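Local coordinates for 3-oxoacyl-[acyl-carrier protein] synthase (Thermus thermophilus, PDB 1UB7), which probably catalyses the condensation of acetyl-CoA with malonyl-ACP, the first condensation, which initiates fatty acid synthesis, at residues E46-T50 and S51-F55; P82-L85 and F86-T89; H121-E125 and A126-Q130; V267-N270 and V271-Y274. One frame throughout, in Å; residues are numbered along the deposited sequence.

The four contacts are all local, and follow one another along the chain in the order of their numbers. Interactions 1 and 2 are neighbours, their centres 12 Å apart: the start of helix 50-64 meets the loop leading into helix 89-96, with Ser51 OG 2.5 Å from Asp83 OD2, probably a hydrogen bond. Interaction 3 closes helix 112-125 before strand 131-138, its centre 24 Å from interaction 2. All three also touch the second subunit, so these helix ends and loops help to build the homodimer. Interaction 4, at the short helix 271-274, lies across the chain's centre from interactions 2 and 3 and near the predicted active-site residues His246 and Asn276.

Interaction 1. Residues E46-T50 and S51-F55; sequences EDEYT and SDLAF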
loop_
_atom_site.group_PDB
_atom_site.type_symbol
_atom_site.label_atom_id
_atom_site.label_comp_id
_atom_site.label_asym_id
_atom_site.label_seq_id
_atom_site.Cartn_x
_atom_site.Cartn_y
_atom_site.Cartn_z
ATOM N N GLU A 46 20.591 6.518 14.708
ATOM C CA GLU A 46 19.657 7.509 15.222
ATOM C C GLU A 46 18.854 8.238 14.149
ATOM O O GLU A 46 17.638 8.397 14.273
ATOM C CB GLU A 46 20.407 8.536 16.066
ATOM C CG GLU A 46 19.494 9.417 16.909
ATOM C CD GLU A 46 20.200 10.660 17.427
ATOM O OE1 GLU A 46 21.332 10.529 17.944
ATOM O OE2 GLU A 46 19.618 11.765 17.320
ATOM N N ASP A 47 19.532 8.690 13.103
ATOM C CA ASP A 47 18.867 9.413 12.033
ATOM C C ASP A 47 18.776 8.559 10.767
ATOM O O ASP A 47 18.907 9.066 9.650
ATOM C CB ASP A 47 19.643 10.688 11.748
ATOM C CG ASP A 47 21.075 10.402 11.331
ATOM O OD1 ASP A 47 21.589 9.313 11.678
ATOM O OD2 ASP A 47 21.693 11.258 10.663
ATOM N N GLU A 48 18.565 7.258 10.940
ATOM C CA GLU A 48 18.449 6.356 9.801
ATOM C C GLU A 48 17.045 5.775 9.815
ATOM O O GLU A 48 16.700 5.024 10.719
ATOM C CB GLU A 48 19.483 5.238 9.919
ATOM C CG GLU A 48 19.423 4.194 8.826
ATOM C CD GLU A 48 20.506 3.125 8.977
ATOM O OE1 GLU A 48 20.758 2.701 10.124
ATOM O OE2 GLU A 48 21.092 2.697 7.954
ATOM N N TYR A 49 16.229 6.121 8.821
ATOM C CA TYR A 49 14.851 5.625 8.775
ATOM C C TYR A 49 14.530 4.612 7.693
ATOM O O TYR A 49 15.395 4.232 6.897
ATOM C CB TYR A 49 13.884 6.795 8.690
ATOM C CG TYR A 49 13.955 7.653 9.924
ATOM C CD1 TYR A 49 14.922 8.652 10.050
ATOM C CD2 TYR A 49 13.111 7.411 11.005
ATOM C CE1 TYR A 49 15.050 9.389 11.227
ATOM C CE2 TYR A 49 13.229 8.140 12.187
ATOM C CZ TYR A 49 14.199 9.125 12.290
ATOM O OH TYR A 49 14.305 9.845 13.456
ATOM N N THR A 50 13.276 4.170 7.668
ATOM C CA THR A 50 12.853 3.170 6.687
ATOM C C THR A 50 13.271 3.469 5.248
ATOM O O THR A 50 13.704 2.564 4.527
ATOM C CB THR A 50 11.343 2.954 6.732
ATOM O OG1 THR A 50 11.003 2.295 7.959
ATOM C CG2 THR A 50 10.888 2.107 5.538
ATOM N N SER A 51 13.155 4.730 4.840
ATOM C CA SER A 51 13.550 5.112 3.492
ATOM C C SER A 51 15.052 4.884 3.301
ATOM O O SER A 51 15.499 4.449 2.230
ATOM C CB SER A 51 13.186 6.578 3.226
ATOM O OG SER A 51 13.715 7.422 4.222
ATOM N N ASP A 52 15.831 5.150 4.345
ATOM C CA ASP A 52 17.281 4.953 4.259
ATOM C C ASP A 52 17.599 3.476 4.124
ATOM O O ASP A 52 18.462 3.084 3.333
ATOM C CB ASP A 52 17.969 5.510 5.496
ATOM C CG ASP A 52 17.654 6.961 5.711
ATOM O OD1 ASP A 52 18.134 7.795 4.909
ATOM O OD2 ASP A 52 16.910 7.259 6.671
ATOM N N LEU A 53 16.902 2.654 4.900
ATOM C CA LEU A 53 17.134 1.232 4.817
ATOM C C LEU A 53 16.773 0.811 3.395
ATOM O O LEU A 53 17.463 -0.016 2.800
ATOM C CB LEU A 53 16.273 0.487 5.835
ATOM C CG LEU A 53 16.355 0.959 7.294
ATOM C CD1 LEU A 53 15.436 0.090 8.156
ATOM C CD2 LEU A 53 17.799 0.877 7.795
ATOM N N ALA A 54 15.706 1.398 2.848
ATOM C CA ALA A 54 15.271 1.072 1.491
ATOM C C ALA A 54 16.322 1.523 0.472
ATOM O O ALA A 54 16.646 0.774 -0.459
ATOM C CB ALA A 54 13.919 1.725 1.189
ATOM N N PHE A 55 16.857 2.735 0.645
ATOM C CA PHE A 55 17.877 3.230 -0.278
ATOM C C PHE A 55 19.082 2.294 -0.251
ATOM O O PHE A 55 19.570 1.857 -1.297
ATOM C CB PHE A 55 18.349 4.648 0.089
ATOM C CG PHE A 55 17.265 5.706 0.053
ATOM C CD1 PHE A 55 16.076 5.510 -0.662
ATOM C CD2 PHE A 55 17.443 6.913 0.739
ATOM C CE1 PHE A 55 15.080 6.499 -0.682
ATOM C CE2 PHE A 55 16.456 7.906 0.723
ATOM C CZ PHE A 55 15.270 7.693 0.009
#
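Asp47 approaches the helix with its backbone, its carbonyl lying near the carboxylate of Asp52; Arg196 of the second subunit binds both, as a hydrogen bond to Asp47 O and a salt bridge to Asp52 OD2. At Glu48 the side chain takes over. Its CG stands anti to the backbone N (chi1 177°) and the chain runs on extended, which lays its carbon stem across Leu53 at about a right angle, CD 3.7 Å from Leu53 CD2. The carboxylate itself is held elsewhere, by Tyr10 OH and Lys56. Tyr49 comes next, and its N-H is gripped by Asp52: Tyr49 N to Asp52 OD2 is 2.5 Å and fairly straight, 160° at the hydrogen, using the anti lone pair of the oxygen. The ring and the carboxylate run side by side in the same direction, their planes 48° apart, with OD2 near the ring's edge; Lys142 adds a cation-pi contact to the ring. Tyr49 O receives Leu53 N at 3.0 Å, nearly along the carbonyl direction, and Asp52 N only weakly. Thr50 O then takes Ala54 N at 2.9 Å, setting the helical pattern, while Thr50 OG1 bonds to Thr81 O. With a backbone N-H and the positive charge of that arginine beside it, Asp52 is likely to stay ionised. This is the N-terminus of helix 50-64 with Tyr49 as N-cap: Asp52 supplies one half of a capping box, unmatched by the tyrosine side chain, and Glu48 and Leu53 stand at the hydrophobic-staple positions, Glu48's aliphatic stem replacing an apolar side chain.

Interaction 2. Residues P82-L85 and F86-T89; sequences PDAL and FPDT
Pro82 and Thr89 lie 6.0 Å apart at their CA atoms, the two ends of a chain that runs out, turns a corner at Leu85 and comes back through a cis peptide bond before Pro87. No direct hydrogen bond joins the two arms. Instead water 1 sits between them, accepting from Ala84 N at 3.1 Å, donating to Pro87 O at 2.9 Å, and bonded to Thr89 OG1 at 2.8 Å. That hydroxyl also rests against the proline, with Pro82 CB to Thr89 OG1 at 3.5 Å. At the turn, CG of Phe86 lies between its own backbone N and carbonyl carbon (chi1 42°), bringing the ring back beside the preceding residue, where CD1 is 3.5 Å from Leu85 CB. A serine at Phe86 would probably strip Leu85 CB of this ring contact and open a gap beside the corner. Around the turn, Asp83 bonds to Ser51 of helix 50-64, and Thr89 N to Asp105 on strand 102-107. Ala84 and Phe86 pair antiparallel with a strand of the second subunit, carrying the sheet across the interface, and Asp88 then caps the N-terminus of helix 89-96 through Ala91 N.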
loop_
_atom_site.group_PDB
_atom_site.type_symbol
_atom_site.label_atom_id
_atom_site.label_comp_id
_atom_site.label_asym_id
_atom_site.label_seq_id
_atom_site.Cartn_x
_atom_site.Cartn_y
_atom_site.Cartn_z
ATOM N N PRO A 82 6.487 3.389 7.465
ATOM C CA PRO A 82 6.932 4.410 6.510
ATOM C C PRO A 82 7.327 5.723 7.205
ATOM O O PRO A 82 6.811 6.054 8.281
ATOM C CB PRO A 82 5.721 4.570 5.597
ATOM C CG PRO A 82 4.582 4.388 6.557
ATOM C CD PRO A 82 5.025 3.194 7.377
ATOM N N ASP A 83 8.260 6.452 6.600
ATOM C CA ASP A 83 8.704 7.723 7.155
ATOM C C ASP A 83 7.531 8.646 7.437
ATOM O O ASP A 83 7.463 9.260 8.498
ATOM C CB ASP A 83 9.666 8.415 6.191
ATOM C CG ASP A 83 10.987 7.694 6.074
ATOM O OD1 ASP A 83 11.030 6.471 6.325
ATOM O OD2 ASP A 83 11.983 8.354 5.717
ATOM N N ALA A 84 6.610 8.753 6.481
ATOM C CA ALA A 84 5.442 9.610 6.651
ATOM C C ALA A 84 4.185 8.956 6.081
ATOM O O ALA A 84 4.281 7.967 5.352
ATOM C CB ALA A 84 5.687 10.938 5.960
ATOM N N LEU A 85 3.012 9.493 6.432
ATOM C CA LEU A 85 1.736 8.988 5.898
ATOM C C LEU A 85 1.798 9.314 4.396
ATOM O O LEU A 85 1.293 8.577 3.544
ATOM C CB LEU A 85 0.543 9.706 6.553
ATOM C CG LEU A 85 0.244 9.411 8.029
ATOM C CD1 LEU A 85 -0.971 10.221 8.490
ATOM C CD2 LEU A 85 -0.017 7.915 8.204
ATOM N N PHE A 86 2.423 10.452 4.108
ATOM C CA PHE A 86 2.672 10.937 2.762
ATOM C C PHE A 86 3.738 12.015 2.919
ATOM O O PHE A 86 3.768 12.724 3.918
ATOM C CB PHE A 86 1.404 11.491 2.070
ATOM C CG PHE A 86 0.514 12.332 2.954
ATOM C CD1 PHE A 86 -0.328 11.735 3.901
ATOM C CD2 PHE A 86 0.480 13.724 2.810
ATOM C CE1 PHE A 86 -1.197 12.508 4.692
ATOM C CE2 PHE A 86 -0.385 14.511 3.595
ATOM C CZ PHE A 86 -1.225 13.902 4.538
ATOM N N PRO A 87 4.659 12.115 1.958
ATOM C CA PRO A 87 4.730 11.272 0.762
ATOM C C PRO A 87 5.042 9.816 1.127
ATOM O O PRO A 87 5.543 9.538 2.219
ATOM C CB PRO A 87 5.860 11.923 -0.034
ATOM C CG PRO A 87 6.806 12.347 1.066
ATOM C CD PRO A 87 5.868 12.949 2.090
ATOM N N ASP A 88 4.740 8.887 0.228
ATOM C CA ASP A 88 5.041 7.497 0.508
ATOM C C ASP A 88 6.536 7.249 0.317
ATOM O O ASP A 88 7.229 7.966 -0.394
ATOM C CB ASP A 88 4.233 6.553 -0.396
ATOM C CG ASP A 88 4.377 6.882 -1.884
ATOM O OD1 ASP A 88 3.749 7.853 -2.328
ATOM O OD2 ASP A 88 5.113 6.172 -2.602
ATOM N N THR A 89 7.024 6.206 0.950
ATOM C CA THR A 89 8.422 5.864 0.874
ATOM C C THR A 89 8.812 5.425 -0.536
ATOM O O THR A 89 9.957 5.607 -0.931
ATOM C CB THR A 89 8.732 4.755 1.902
ATOM O OG1 THR A 89 8.202 5.155 3.165
ATOM C CG2 THR A 89 10.220 4.528 2.039
HETATM O O HOH W 1 7.281 7.702 3.672
#

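Interaction 3. Residues H121-E125 and A126-Q130; sequences HALVE and AGLAQ
A Schellman motif ends helix 112-125, with Leu123 and Val124 of the last turn receiving N-H groups from the residues that leave it. Gly127 carries the reversal, its phi of 75° being the left-handed value that glycine adopts most easily. The inner bond, Gly127 N to Val124 O, measures 3.1 Å, the donor standing well above the carbonyl plane. The outer one, Leu128 N to Leu123 O, is 2.8 Å and lies in the carbonyl plane. Leu123 O takes a second, longer bond, from Ala129 N at 3.3 Å, and this donor sits high above the plane. Outside the polar core, Leu128 CD1 reaches back to Leu123 CD2 at 4.1 Å, the two chains crossing at about a right angle: the apolar clasp familiar in this motif. Val124 CA points its hydrogen almost straight at Ala129 O, 3.2 Å away, and water 2 donates to both Val124 O and Ala129 O. Helix 112-125 and its exit also meet the second subunit, where Ala126 of that chain packs on Ala122 and Glu125. The carbonyls of Leu123 and Val124, which lack a further helical turn to serve them, are thus satisfied by the departing N-H groups and a water.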
loop_
_atom_site.group_PDB
_atom_site.type_symbol
_atom_site.label_atom_id
_atom_site.label_comp_id
_atom_site.label_asym_id
_atom_site.label_seq_id
_atom_site.Cartn_x
_atom_site.Cartn_y
_atom_site.Cartn_z
ATOM N N HIS A 121 4.333 -9.012 -10.063
ATOM C CA HIS A 121 4.094 -10.033 -11.075
ATOM C C HIS A 121 2.897 -9.622 -11.958
ATOM O O HIS A 121 2.995 -9.607 -13.194
ATOM C CB HIS A 121 3.804 -11.371 -10.388
ATOM C CG HIS A 121 3.300 -12.438 -11.318
ATOM N ND1 HIS A 121 4.117 -13.097 -12.214
ATOM C CD2 HIS A 121 2.057 -12.947 -11.502
ATOM C CE1 HIS A 121 3.400 -13.963 -12.910
ATOM N NE2 HIS A 121 2.145 -13.891 -12.499
ATOM N N ALA A 122 1.777 -9.287 -11.317
ATOM C CA ALA A 122 0.561 -8.890 -12.027
ATOM C C ALA A 122 0.820 -7.696 -12.932
ATOM O O ALA A 122 0.402 -7.686 -14.093
ATOM C CB ALA A 122 -0.521 -8.561 -11.042
ATOM N N LEU A 123 1.507 -6.689 -12.396
ATOM C CA LEU A 123 1.855 -5.501 -13.166
ATOM C C LEU A 123 2.659 -5.853 -14.423
ATOM O O LEU A 123 2.359 -5.368 -15.516
ATOM C CB LEU A 123 2.678 -4.530 -12.316
ATOM C CG LEU A 123 2.013 -3.867 -11.113
ATOM C CD1 LEU A 123 3.011 -2.888 -10.448
ATOM C CD2 LEU A 123 0.747 -3.121 -11.566
ATOM N N VAL A 124 3.693 -6.677 -14.268
ATOM C CA VAL A 124 4.516 -7.076 -15.412
ATOM C C VAL A 124 3.696 -7.902 -16.424
ATOM O O VAL A 124 3.748 -7.655 -17.630
ATOM C CB VAL A 124 5.731 -7.913 -14.963
ATOM C CG1 VAL A 124 6.493 -8.424 -16.187
ATOM C CG2 VAL A 124 6.641 -7.080 -14.080
ATOM N N GLU A 125 2.945 -8.875 -15.915
ATOM C CA GLU A 125 2.129 -9.736 -16.743
ATOM C C GLU A 125 0.993 -9.014 -17.458
ATOM O O GLU A 125 0.653 -9.386 -18.584
ATOM C CB GLU A 125 1.561 -10.889 -15.910
ATOM C CG GLU A 125 2.617 -11.852 -15.369
ATOM C CD GLU A 125 3.467 -12.456 -16.475
ATOM O OE1 GLU A 125 2.874 -12.951 -17.454
ATOM O OE2 GLU A 125 4.716 -12.436 -16.367
ATOM N N ALA A 126 0.408 -7.997 -16.815
ATOM C CA ALA A 126 -0.690 -7.252 -17.429
ATOM C C ALA A 126 -0.109 -6.162 -18.297
ATOM O O ALA A 126 -0.831 -5.404 -18.937
ATOM C CB ALA A 126 -1.606 -6.646 -16.369
ATOM N N GLY A 127 1.212 -6.081 -18.310
ATOM C CA GLY A 127 1.854 -5.087 -19.133
ATOM C C GLY A 127 1.780 -3.669 -18.626
ATOM O O GLY A 127 2.013 -2.738 -19.402
ATOM N N LEU A 128 1.469 -3.463 -17.348
ATOM C CA LEU A 128 1.407 -2.079 -16.859
ATOM C C LEU A 128 2.807 -1.589 -16.503
ATOM O O LEU A 128 3.041 -0.392 -16.403
ATOM C CB LEU A 128 0.485 -1.954 -15.644
ATOM C CG LEU A 128 -1.005 -2.269 -15.848
ATOM C CD1 LEU A 128 -1.752 -1.939 -14.577
ATOM C CD2 LEU A 128 -1.576 -1.471 -17.009
ATOM N N ALA A 129 3.732 -2.522 -16.302
ATOM C CA ALA A 129 5.117 -2.169 -15.985
ATOM C C ALA A 129 6.018 -3.204 -16.623
ATOM O O ALA A 129 5.652 -4.372 -16.692
ATOM C CB ALA A 129 5.342 -2.164 -14.484
ATOM N N GLN A 130 7.178 -2.775 -17.110
ATOM C CA GLN A 130 8.135 -3.698 -17.729
ATOM C C GLN A 130 8.853 -4.446 -16.612
ATOM O O GLN A 130 9.005 -5.664 -16.660
ATOM C CB GLN A 130 9.167 -2.926 -18.557
ATOM C CG GLN A 130 10.330 -3.791 -19.021
ATOM C CD GLN A 130 11.482 -2.997 -19.651
ATOM O OE1 GLN A 130 12.526 -3.569 -19.979
ATOM N NE2 GLN A 130 11.294 -1.682 -19.821
HETATM O O HOH W 2 5.295 -6.267 -19.041
#

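Interaction 4. Residues V267-N270 and V271-Y274; sequences VAVN and VDRY
Asn270 lies at the middle of this contact, its carbonyl oxygen taking two backbone bonds from the short helix 271-274. Tyr274 N reaches it at 3.0 Å, nearly in line with the C=O, while Arg273 N comes at 2.8 Å from above the carbonyl plane. The side chain of Asn270, its CG between the backbone N and carbonyl carbon (chi1 71°), places its amide beside the Tyr274 ring: ND2 stands 3.7 Å from Tyr274 CD2, at the ring's edge, with the amide and ring planes 65° apart. On another flank the guanidinium of Arg273 lays one face over Asn270 CA, and its NH2 is 3.6 Å from Asn270 CB. Asn270 is the N-cap of the helix, yet its own side chain makes no capping bond; Gln247 OE1 accepts from Asn270 N and Val271 N. A glycine in place of Asn270 would probably leave the edge of the Tyr274 ring without its amide neighbour and open a gap where CB met Arg273 NH2. Val271 and Val269 add the apolar part, meeting obliquely through Val269 CG1 and Val271 CG1 at 4.0 Å. Val271's side chain lies about 6 Å from that of Asn276, a predicted active-site residue. Glu288 of helix 281-292 fixes the far ends, forming a salt bridge with Arg273 and a hydrogen bond with Tyr274 OH.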
loop_
_atom_site.group_PDB
_atom_site.type_symbol
_atom_site.label_atom_id
_atom_site.label_comp_id
_atom_site.label_asym_id
_atom_site.label_seq_id
_atom_site.Cartn_x
_atom_site.Cartn_y
_atom_site.Cartn_z
ATOM N N VAL A 267 16.092 -25.330 4.493
ATOM C CA VAL A 267 15.384 -24.243 5.148
ATOM C C VAL A 267 16.360 -23.118 5.459
ATOM O O VAL A 267 17.425 -23.358 6.034
ATOM C CB VAL A 267 14.758 -24.697 6.462
ATOM C CG1 VAL A 267 14.273 -23.484 7.250
ATOM C CG2 VAL A 267 13.606 -25.651 6.172
ATOM N N ALA A 268 15.982 -21.894 5.091
ATOM C CA ALA A 268 16.819 -20.718 5.311
ATOM C C ALA A 268 16.602 -20.090 6.681
ATOM O O ALA A 268 15.474 -19.870 7.099
ATOM C CB ALA A 268 16.550 -19.688 4.228
ATOM N N VAL A 269 17.691 -19.787 7.372
ATOM C CA VAL A 269 17.589 -19.172 8.697
ATOM C C VAL A 269 18.600 -18.056 8.893
ATOM O O VAL A 269 19.717 -18.118 8.388
ATOM C CB VAL A 269 17.830 -20.201 9.845
ATOM C CG1 VAL A 269 17.457 -19.578 11.188
ATOM C CG2 VAL A 269 17.023 -21.477 9.604
ATOM N N ASN A 270 18.194 -17.030 9.625
ATOM C CA ASN A 270 19.074 -15.923 9.937
ATOM C C ASN A 270 18.438 -15.101 11.047
ATOM O O ASN A 270 19.000 -14.107 11.494
ATOM C CB ASN A 270 19.392 -15.077 8.675
ATOM C CG ASN A 270 18.208 -14.241 8.162
ATOM O OD1 ASN A 270 18.085 -14.027 6.953
ATOM N ND2 ASN A 270 17.368 -13.739 9.066
ATOM N N VAL A 271 17.263 -15.544 11.501
ATOM C CA VAL A 271 16.549 -14.855 12.577
ATOM C C VAL A 271 17.445 -14.764 13.806
ATOM O O VAL A 271 17.236 -13.923 14.681
ATOM C CB VAL A 271 15.225 -15.585 12.971
ATOM C CG1 VAL A 271 15.503 -16.998 13.469
ATOM C CG2 VAL A 271 14.516 -14.808 14.053
ATOM N N ASP A 272 18.445 -15.639 13.850
ATOM C CA ASP A 272 19.407 -15.690 14.942
ATOM C C ASP A 272 20.346 -14.486 14.933
ATOM O O ASP A 272 20.790 -14.022 15.988
ATOM C CB ASP A 272 20.221 -16.986 14.848
ATOM C CG ASP A 272 20.879 -17.179 13.484
ATOM O OD1 ASP A 272 20.168 -17.103 12.460
ATOM O OD2 ASP A 272 22.103 -17.420 13.433
ATOM N N ARG A 273 20.630 -13.970 13.739
ATOM C CA ARG A 273 21.535 -12.836 13.586
ATOM C C ARG A 273 20.873 -11.482 13.327
ATOM O O ARG A 273 21.484 -10.435 13.563
ATOM C CB ARG A 273 22.553 -13.135 12.470
ATOM C CG ARG A 273 23.631 -14.116 12.887
ATOM C CD ARG A 273 24.610 -14.454 11.774
ATOM N NE ARG A 273 24.018 -15.324 10.759
ATOM C CZ ARG A 273 23.467 -14.891 9.627
ATOM N NH1 ARG A 273 23.433 -13.593 9.357
ATOM N NH2 ARG A 273 22.950 -15.755 8.768
ATOM N N TYR A 274 19.630 -11.486 12.856
ATOM C CA TYR A 274 18.968 -10.213 12.573
ATOM C C TYR A 274 17.622 -9.994 13.264
ATOM O O TYR A 274 17.046 -8.902 13.179
ATOM C CB TYR A 274 18.750 -10.050 11.067
ATOM C CG TYR A 274 19.962 -10.229 10.189
ATOM C CD1 TYR A 274 21.155 -9.557 10.447
ATOM C CD2 TYR A 274 19.874 -11.000 9.032
ATOM C CE1 TYR A 274 22.234 -9.645 9.559
ATOM C CE2 TYR A 274 20.932 -11.092 8.142
ATOM C CZ TYR A 274 22.108 -10.415 8.404
ATOM O OH TYR A 274 23.134 -10.519 7.486
#